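Trichothecene 3-O-acetyltransferase (Fusarium sporotrichioides, PDB 2ZBA) transfers an acetyl group from acetyl-CoA to the 3-hydroxyl of trichothecenes, a step in the biosynthesis of mycotoxins such as T-2 toxin. Local coordinates at residues Y29-L34 and F120-V125; E395-F398 and G403-E406; M420-K425 and G429-S434. All blocks are in the same frame, centred on the assembly; numbering follows the deposited sequence.

Contact 1: residues Y29-L34 and F120-V125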
# COMPACT_ATOMS: atom_id res chain seq x y z
N TYR A 29 -2.06 3.93 9.34
CA TYR A 29 -3.07 4.31 8.36
C TYR A 29 -2.48 4.33 6.96
O TYR A 29 -1.47 4.98 6.72
CB TYR A 29 -3.71 5.67 8.68
CG TYR A 29 -4.82 5.53 9.68
CD1 TYR A 29 -4.59 5.69 11.05
CD2 TYR A 29 -6.10 5.22 9.27
CE1 TYR A 29 -5.61 5.54 11.99
CE2 TYR A 29 -7.14 5.08 10.19
CZ TYR A 29 -6.89 5.24 11.54
OH TYR A 29 -7.91 5.09 12.44
N THR A 30 -3.11 3.60 6.05
CA THR A 30 -2.78 3.71 4.63
C THR A 30 -3.44 4.95 4.04
O THR A 30 -4.64 5.16 4.21
CB THR A 30 -3.23 2.47 3.84
OG1 THR A 30 -2.56 1.32 4.35
CG2 THR A 30 -2.88 2.62 2.34
N GLN A 31 -2.65 5.76 3.33
CA GLN A 31 -3.11 7.02 2.73
C GLN A 31 -2.96 7.03 1.20
O GLN A 31 -1.97 6.52 0.68
CB GLN A 31 -2.31 8.20 3.28
CG GLN A 31 -2.39 8.42 4.78
CD GLN A 31 -1.33 9.35 5.27
OE1 GLN A 31 -0.24 9.42 4.68
NE2 GLN A 31 -1.62 10.09 6.35
N ILE A 32 -3.93 7.62 0.50
CA ILE A 32 -3.84 7.80 -0.96
C ILE A 32 -4.52 9.11 -1.38
O ILE A 32 -5.60 9.44 -0.88
CB ILE A 32 -4.41 6.59 -1.76
CG1 ILE A 32 -4.09 6.69 -3.26
CG2 ILE A 32 -5.91 6.43 -1.53
CD1 ILE A 32 -2.65 6.36 -3.65
N SER A 33 -3.89 9.87 -2.28
CA SER A 33 -4.44 11.17 -2.68
C SER A 33 -4.79 11.19 -4.15
O SER A 33 -3.96 10.80 -4.99
CB SER A 33 -3.46 12.30 -2.40
OG SER A 33 -3.19 12.41 -1.04
N LEU A 34 -5.99 11.66 -4.46
CA LEU A 34 -6.44 11.81 -5.85
C LEU A 34 -6.58 13.29 -6.14
O LEU A 34 -7.36 13.98 -5.48
CB LEU A 34 -7.76 11.09 -6.10
CG LEU A 34 -7.75 9.55 -6.24
CD1 LEU A 34 -7.00 8.82 -5.09
CD2 LEU A 34 -9.18 9.00 -6.40
N PHE A 120 3.19 16.55 -1.31
CA PHE A 120 2.11 15.77 -0.72
C PHE A 120 2.45 15.45 0.73
O PHE A 120 2.45 14.29 1.14
CB PHE A 120 1.84 14.49 -1.50
CG PHE A 120 1.19 14.71 -2.83
CD1 PHE A 120 -0.19 14.69 -2.95
CD2 PHE A 120 1.97 14.92 -3.97
CE1 PHE A 120 -0.80 14.88 -4.17
CE2 PHE A 120 1.37 15.11 -5.21
CZ PHE A 120 -0.01 15.10 -5.31
N ASP A 121 2.76 16.50 1.50
CA ASP A 121 2.96 16.40 2.95
C ASP A 121 1.70 15.84 3.58
O ASP A 121 0.63 16.40 3.41
CB ASP A 121 3.25 17.79 3.52
CG ASP A 121 3.83 17.75 4.92
OD1 ASP A 121 3.60 16.77 5.67
OD2 ASP A 121 4.54 18.71 5.29
N GLU A 122 1.81 14.72 4.30
CA GLU A 122 0.62 14.10 4.92
C GLU A 122 -0.01 15.05 5.95
O GLU A 122 -1.19 14.97 6.23
CB GLU A 122 0.98 12.77 5.60
CG GLU A 122 1.78 12.93 6.89
CD GLU A 122 2.00 11.63 7.64
OE1 GLU A 122 1.25 10.65 7.41
OE2 GLU A 122 2.92 11.59 8.47
N ASN A 123 0.81 15.93 6.50
CA ASN A 123 0.39 16.87 7.50
C ASN A 123 -0.53 17.92 6.87
O ASN A 123 -1.50 18.39 7.48
CB ASN A 123 1.63 17.49 8.16
CG ASN A 123 2.51 16.42 8.88
OD1 ASN A 123 3.70 16.27 8.58
ND2 ASN A 123 1.91 15.69 9.81
N VAL A 124 -0.24 18.21 5.59
CA VAL A 124 -1.01 19.18 4.81
C VAL A 124 -2.27 18.54 4.18
O VAL A 124 -3.36 19.13 4.22
CB VAL A 124 -0.12 19.86 3.70
CG1 VAL A 124 -0.93 20.74 2.78
CG2 VAL A 124 1.02 20.66 4.32
N VAL A 125 -2.14 17.34 3.60
CA VAL A 125 -3.23 16.78 2.80
C VAL A 125 -4.08 15.66 3.40
O VAL A 125 -5.17 15.36 2.88
CB VAL A 125 -2.76 16.38 1.35
CG1 VAL A 125 -2.31 17.63 0.57
CG2 VAL A 125 -1.65 15.30 1.39
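Ser33, Gln31 and Glu122 supply most of the surface that strand 29-34 and the turn-and-helix segment 120-125 bury against each other. Gln31 reaches out from the strand and meets the Glu122 side chain at about a right angle. Its NE2 donates to Glu122 OE1 over 3.1 Å. The bond is well bent, 137° at the hydrogen, and uses the anti side of the carboxylate, whose plane stands 88° from that of the amide. With CG between the backbone N and the carbonyl carbon (chi1 72°), the extended Glu122 chain brings OE1 to the amide; Glu122 CB lies in front of the amide end, 3.7 Å from Gln31 OE1 and about as far from NE2. Neither polar end depends on this bond alone: Glu122 OE1 also accepts from Thr130 N, Glu122 OE2 pairs with Lys129, and Gln31 OE1 accepts from Arg410. Further along, Ser33 CB lies 4.1 Å from Phe120 CD1, approaching the ring obliquely, while OG, which bonds to Thr160, passes 4.1 Å from Val125 CG2. Asp121 is the N-cap just before helix 122-125; its OD1 accepts from Asn123 N at 3.0 Å. The short helix packs on an inner strand of the mixed five-stranded sheet, built mostly from the N-terminal part of the chain and completed at one edge by strand 407-409. Shared among an amide, a backbone N-H and a lysine, the buried carboxylate is probably ionised.

Contact 2: residues E395-F398 and G403-E406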
# COMPACT_ATOMS: atom_id res chain seq x y z
N GLU A 395 -9.52 5.75 -12.10
CA GLU A 395 -10.81 5.63 -12.77
C GLU A 395 -12.00 6.30 -12.06
O GLU A 395 -13.09 6.38 -12.64
CB GLU A 395 -11.15 4.14 -13.00
CG GLU A 395 -10.19 3.43 -13.96
CD GLU A 395 -10.20 4.03 -15.35
OE1 GLU A 395 -11.30 4.38 -15.85
OE2 GLU A 395 -9.11 4.16 -15.95
N TYR A 396 -11.82 6.75 -10.82
CA TYR A 396 -12.96 7.21 -10.03
C TYR A 396 -13.13 8.72 -10.15
O TYR A 396 -12.17 9.47 -9.98
CB TYR A 396 -12.84 6.80 -8.55
CG TYR A 396 -12.32 5.39 -8.31
CD1 TYR A 396 -12.66 4.34 -9.17
CD2 TYR A 396 -11.50 5.11 -7.21
CE1 TYR A 396 -12.16 3.05 -8.96
CE2 TYR A 396 -11.02 3.82 -6.99
CZ TYR A 396 -11.35 2.80 -7.86
OH TYR A 396 -10.89 1.53 -7.65
N ASP A 397 -14.36 9.14 -10.43
CA ASP A 397 -14.68 10.55 -10.65
C ASP A 397 -15.56 11.10 -9.53
O ASP A 397 -15.56 12.31 -9.29
CB ASP A 397 -15.34 10.75 -12.02
CG ASP A 397 -16.65 9.97 -12.16
OD1 ASP A 397 -16.63 8.92 -12.83
OD2 ASP A 397 -17.68 10.39 -11.61
N PHE A 398 -16.29 10.21 -8.85
CA PHE A 398 -17.14 10.51 -7.67
C PHE A 398 -18.36 11.40 -7.94
O PHE A 398 -18.86 12.07 -7.02
CB PHE A 398 -16.33 11.12 -6.52
CG PHE A 398 -15.22 10.26 -6.01
CD1 PHE A 398 -15.47 9.25 -5.09
CD2 PHE A 398 -13.90 10.47 -6.43
CE1 PHE A 398 -14.43 8.45 -4.61
CE2 PHE A 398 -12.86 9.68 -5.97
CZ PHE A 398 -13.13 8.66 -5.05
N GLY A 403 -13.99 15.01 -14.28
CA GLY A 403 -13.28 13.93 -14.98
C GLY A 403 -12.53 13.03 -14.00
O GLY A 403 -12.70 13.11 -12.78
N LYS A 404 -11.67 12.18 -14.55
CA LYS A 404 -10.86 11.25 -13.77
C LYS A 404 -9.65 11.99 -13.20
O LYS A 404 -9.28 13.04 -13.73
CB LYS A 404 -10.43 10.10 -14.67
CG LYS A 404 -11.42 8.94 -14.71
CD LYS A 404 -12.47 9.05 -15.80
CE LYS A 404 -13.43 7.85 -15.75
NZ LYS A 404 -14.42 7.91 -14.62
N PRO A 405 -9.01 11.44 -12.14
CA PRO A 405 -7.85 12.09 -11.54
C PRO A 405 -6.71 12.44 -12.51
O PRO A 405 -6.39 11.65 -13.42
CB PRO A 405 -7.37 11.06 -10.51
CG PRO A 405 -8.58 10.27 -10.16
CD PRO A 405 -9.36 10.19 -11.43
N GLU A 406 -6.11 13.60 -12.32
CA GLU A 406 -4.89 13.96 -13.03
C GLU A 406 -3.64 13.33 -12.40
O GLU A 406 -2.64 13.06 -13.08
CB GLU A 406 -4.75 15.48 -13.07
CG GLU A 406 -3.75 16.00 -14.07
CD GLU A 406 -3.79 17.53 -14.13
OE1 GLU A 406 -4.90 18.08 -14.20
OE2 GLU A 406 -2.72 18.17 -14.09
O HOH W 1 -14.70 14.13 -11.17
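Lys404 NZ is gripped from two directions by the segment 395-398. It donates to the backbone oxygen Glu395 O at 2.8 Å and forms a salt bridge with Asp397 OD1 at 3.0 Å. The amine comes to the carbonyl from above its plane, 38° out of it, and not along a lone pair. Bends at chi2 (90°) and chi4 (75°) curl the lysine chain back over the opposing backbone so that NZ reaches Glu395 O, with CE 3.5 Å from the same oxygen. Asp397 turns its CB toward the 403-406 segment, 3.6 Å from Gly403 O. The other carboxylate oxygen, OD2, takes the N-H of Gly399 and a salt bridge from Arg185, so the aspartate links the loop to the end of helix 170-184. Alongside, Pro405 sets its CD and CG against a backbone carbonyl: CD is 3.2 Å from Tyr396 O, which accepts from Tyr36 OH. A water donates to both Asp397 O and Gly403 O, each at 2.8 Å, and so joins two carbonyls that cannot bond to one another. Both segments belong to the loop between strands 383-387 and 407-409, which is drawn together here without regular secondary structure. With a lysine and an arginine on one aspartate, and an ammonium held by a carboxylate and a carbonyl, the opposite charges should stabilise each other at this partly exposed site.

Contact 3: residues M420-K425 and G429-S434. With ZBA (12,13-Epoxytrichothec-9-ene-3,4,8,15-tetrol-4,15-diacetate-8-isovalerate), chain F.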
# COMPACT_ATOMS: atom_id res chain seq x y z
N MSE A 420 9.36 0.98 0.21
CA MSE A 420 9.03 1.36 -1.16
C MSE A 420 7.61 0.99 -1.57
O MSE A 420 7.01 0.05 -1.03
CB MSE A 420 10.03 0.71 -2.13
CG MSE A 420 11.46 1.16 -1.90
SE MSE A 420 12.70 0.43 -3.14
CE MSE A 420 14.33 0.75 -2.16
N TYR A 421 7.07 1.75 -2.53
CA TYR A 421 5.77 1.49 -3.12
C TYR A 421 5.84 1.66 -4.62
O TYR A 421 6.64 2.47 -5.09
CB TYR A 421 4.72 2.48 -2.61
CG TYR A 421 4.47 2.37 -1.12
CD1 TYR A 421 3.55 1.45 -0.62
CD2 TYR A 421 5.17 3.16 -0.21
CE1 TYR A 421 3.33 1.32 0.74
CE2 TYR A 421 4.96 3.04 1.17
CZ TYR A 421 4.04 2.12 1.63
OH TYR A 421 3.80 1.99 2.98
N PHE A 422 4.98 0.95 -5.34
CA PHE A 422 4.62 1.39 -6.70
C PHE A 422 3.23 1.98 -6.61
O PHE A 422 2.35 1.41 -5.96
CB PHE A 422 4.57 0.25 -7.73
CG PHE A 422 5.86 -0.48 -7.96
CD1 PHE A 422 7.10 0.13 -7.75
CD2 PHE A 422 5.84 -1.80 -8.43
CE1 PHE A 422 8.28 -0.57 -7.98
CE2 PHE A 422 7.01 -2.49 -8.64
CZ PHE A 422 8.23 -1.88 -8.44
N MSE A 423 3.03 3.12 -7.28
CA MSE A 423 1.73 3.79 -7.33
C MSE A 423 0.81 2.99 -8.25
O MSE A 423 1.28 2.15 -9.01
CB MSE A 423 1.92 5.23 -7.87
CG MSE A 423 2.65 6.22 -6.93
SE MSE A 423 1.89 6.42 -5.11
CE MSE A 423 2.87 4.97 -4.22
N PRO A 424 -0.52 3.24 -8.18
CA PRO A 424 -1.42 2.66 -9.17
C PRO A 424 -0.99 3.05 -10.58
O PRO A 424 -0.62 4.21 -10.81
CB PRO A 424 -2.77 3.30 -8.83
CG PRO A 424 -2.67 3.63 -7.41
CD PRO A 424 -1.25 4.04 -7.18
N LYS A 425 -1.03 2.09 -11.50
CA LYS A 425 -0.43 2.25 -12.82
C LYS A 425 -1.29 3.21 -13.64
O LYS A 425 -2.52 3.01 -13.78
CB LYS A 425 -0.28 0.88 -13.49
CG LYS A 425 0.13 0.86 -14.95
CD LYS A 425 0.01 -0.57 -15.46
CE LYS A 425 -0.35 -0.63 -16.94
NZ LYS A 425 -0.89 -2.01 -17.25
N GLY A 429 0.19 3.51 -18.83
CA GLY A 429 1.14 2.44 -18.53
C GLY A 429 2.34 2.90 -17.74
O GLY A 429 3.22 2.10 -17.42
N GLU A 430 2.40 4.19 -17.43
CA GLU A 430 3.51 4.72 -16.66
C GLU A 430 3.45 4.18 -15.24
O GLU A 430 2.36 4.07 -14.66
CB GLU A 430 3.48 6.26 -16.64
CG GLU A 430 4.57 6.90 -15.77
CD GLU A 430 4.25 8.34 -15.36
OE1 GLU A 430 3.19 8.59 -14.74
OE2 GLU A 430 5.08 9.23 -15.66
N PHE A 431 4.62 3.85 -14.72
CA PHE A 431 4.80 3.41 -13.34
C PHE A 431 5.50 4.52 -12.60
O PHE A 431 6.32 5.23 -13.16
CB PHE A 431 5.69 2.16 -13.25
CG PHE A 431 4.94 0.87 -13.21
CD1 PHE A 431 4.06 0.53 -14.22
CD2 PHE A 431 5.14 -0.03 -12.16
CE1 PHE A 431 3.38 -0.67 -14.19
CE2 PHE A 431 4.47 -1.24 -12.11
CZ PHE A 431 3.58 -1.57 -13.13
N THR A 432 5.16 4.66 -11.33
CA THR A 432 5.94 5.52 -10.44
C THR A 432 6.23 4.73 -9.17
O THR A 432 5.35 4.06 -8.65
CB THR A 432 5.18 6.83 -10.13
OG1 THR A 432 5.07 7.58 -11.34
CG2 THR A 432 5.90 7.66 -9.08
N ALA A 433 7.47 4.81 -8.72
CA ALA A 433 7.89 4.16 -7.50
C ALA A 433 8.16 5.24 -6.45
O ALA A 433 8.87 6.21 -6.71
CB ALA A 433 9.16 3.34 -7.73
N SER A 434 7.57 5.05 -5.28
CA SER A 434 7.89 5.91 -4.14
C SER A 434 8.97 5.16 -3.36
O SER A 434 8.77 4.01 -2.95
CB SER A 434 6.65 6.21 -3.32
OG SER A 434 6.90 7.26 -2.40
O18 ZBA F . 7.88 -0.88 7.55
C44 ZBA F . 6.98 -0.81 8.34
C45 ZBA F . 7.01 -1.22 9.77
C46 ZBA F . 6.29 -0.34 10.71
C48 ZBA F . 6.64 1.05 10.94
C47 ZBA F . 5.13 -0.77 11.53
O17 ZBA F . 5.80 -0.31 7.95
C31 ZBA F . 5.49 -0.12 6.54
C30 ZBA F . 5.35 -1.46 5.82
C32 ZBA F . 4.29 0.78 6.51
C39 ZBA F . 4.49 2.11 7.16
C33 ZBA F . 3.17 0.40 5.92
C34 ZBA F . 3.01 -0.89 5.20
O10 ZBA F . 3.31 -0.65 3.77
C29 ZBA F . 3.91 -2.08 5.70
C38 ZBA F . 3.41 -2.54 7.08
O12 ZBA F . 4.49 -3.17 7.81
C40 ZBA F . 4.14 -3.99 8.81
C41 ZBA F . 5.34 -4.51 9.53
O13 ZBA F . 3.06 -4.27 9.09
C28 ZBA F . 3.86 -3.29 4.64
C37 ZBA F . 4.64 -4.53 5.17
C35 ZBA F . 4.37 -2.76 3.29
C25 ZBA F . 3.33 -1.79 2.90
C36 ZBA F . 5.71 -2.80 2.77
O11 ZBA F . 4.70 -3.67 2.25
C27 ZBA F . 2.36 -3.62 4.20
C26 ZBA F . 2.16 -2.75 2.97
O16 ZBA F . 0.94 -2.05 2.93
O14 ZBA F . 2.05 -5.01 3.86
O HOH W 2 3.35 2.50 -10.71
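Phe422 offers one face of its ring to the edge of Phe431 in an offset edge-to-face pair, centroids 5.8 Å apart and planes at 70°. At its own edge the Phe422 ring meets Ala433 CB, 3.8 Å from CD1. At CE1, across the ring from the edge that meets Phe422, Phe431 is approached obliquely by Lys425 CD at 3.6 Å. Leu273 of helix 269-285 touches both aromatic rings. The backbones form an antiparallel hairpin: Tyr421 and Ser434 are a hydrogen-bonded pair, and Met423 N donates to Thr432 O at 2.9 Å in a nearly straight bond of 172°. The same two residues are joined again through a water, which donates to Met423 O and accepts from Thr432 N. Tyr421 and Ser434 point to the sheet face opposite Phe422 and Ala433, and CE of Met423, a selenomethionine, comes 4.1 Å from Ser434 CB. With CG anti to its carbonyl carbon (chi1 -64°), the Tyr421 ring carries its hydroxyl to the bound T-2 toxin, where OH donates to O10 at 2.8 Å. This bond gives the ether oxygen a hydroxyl donor and may orient the toxin, while backbone bonds to Ser434 hold the strand carrying Tyr421.

Overall arrangement
From the N terminus, strand 29-37 comes first, and contact 1 closes a loop of 85 residues when the chain returns at helix 122-125. Contacts 2 and 3 follow later as short closures, with four and three residues between their segments. The three stand in series, neither nested nor crossing. Contacts 1 and 2 touch: Leu34 CD2 packs 3.8 Å from Phe398 CE2, which sets the 395-406 loop against the five-stranded sheet that strand 407-409 then joins as an edge. The chain then returns to the seven-stranded sheet, which it left after strand 383-387, and contact 3 forms the hairpin of strands 419-422 and 431-438. Its centre lies about 16 Å from that of contact 1.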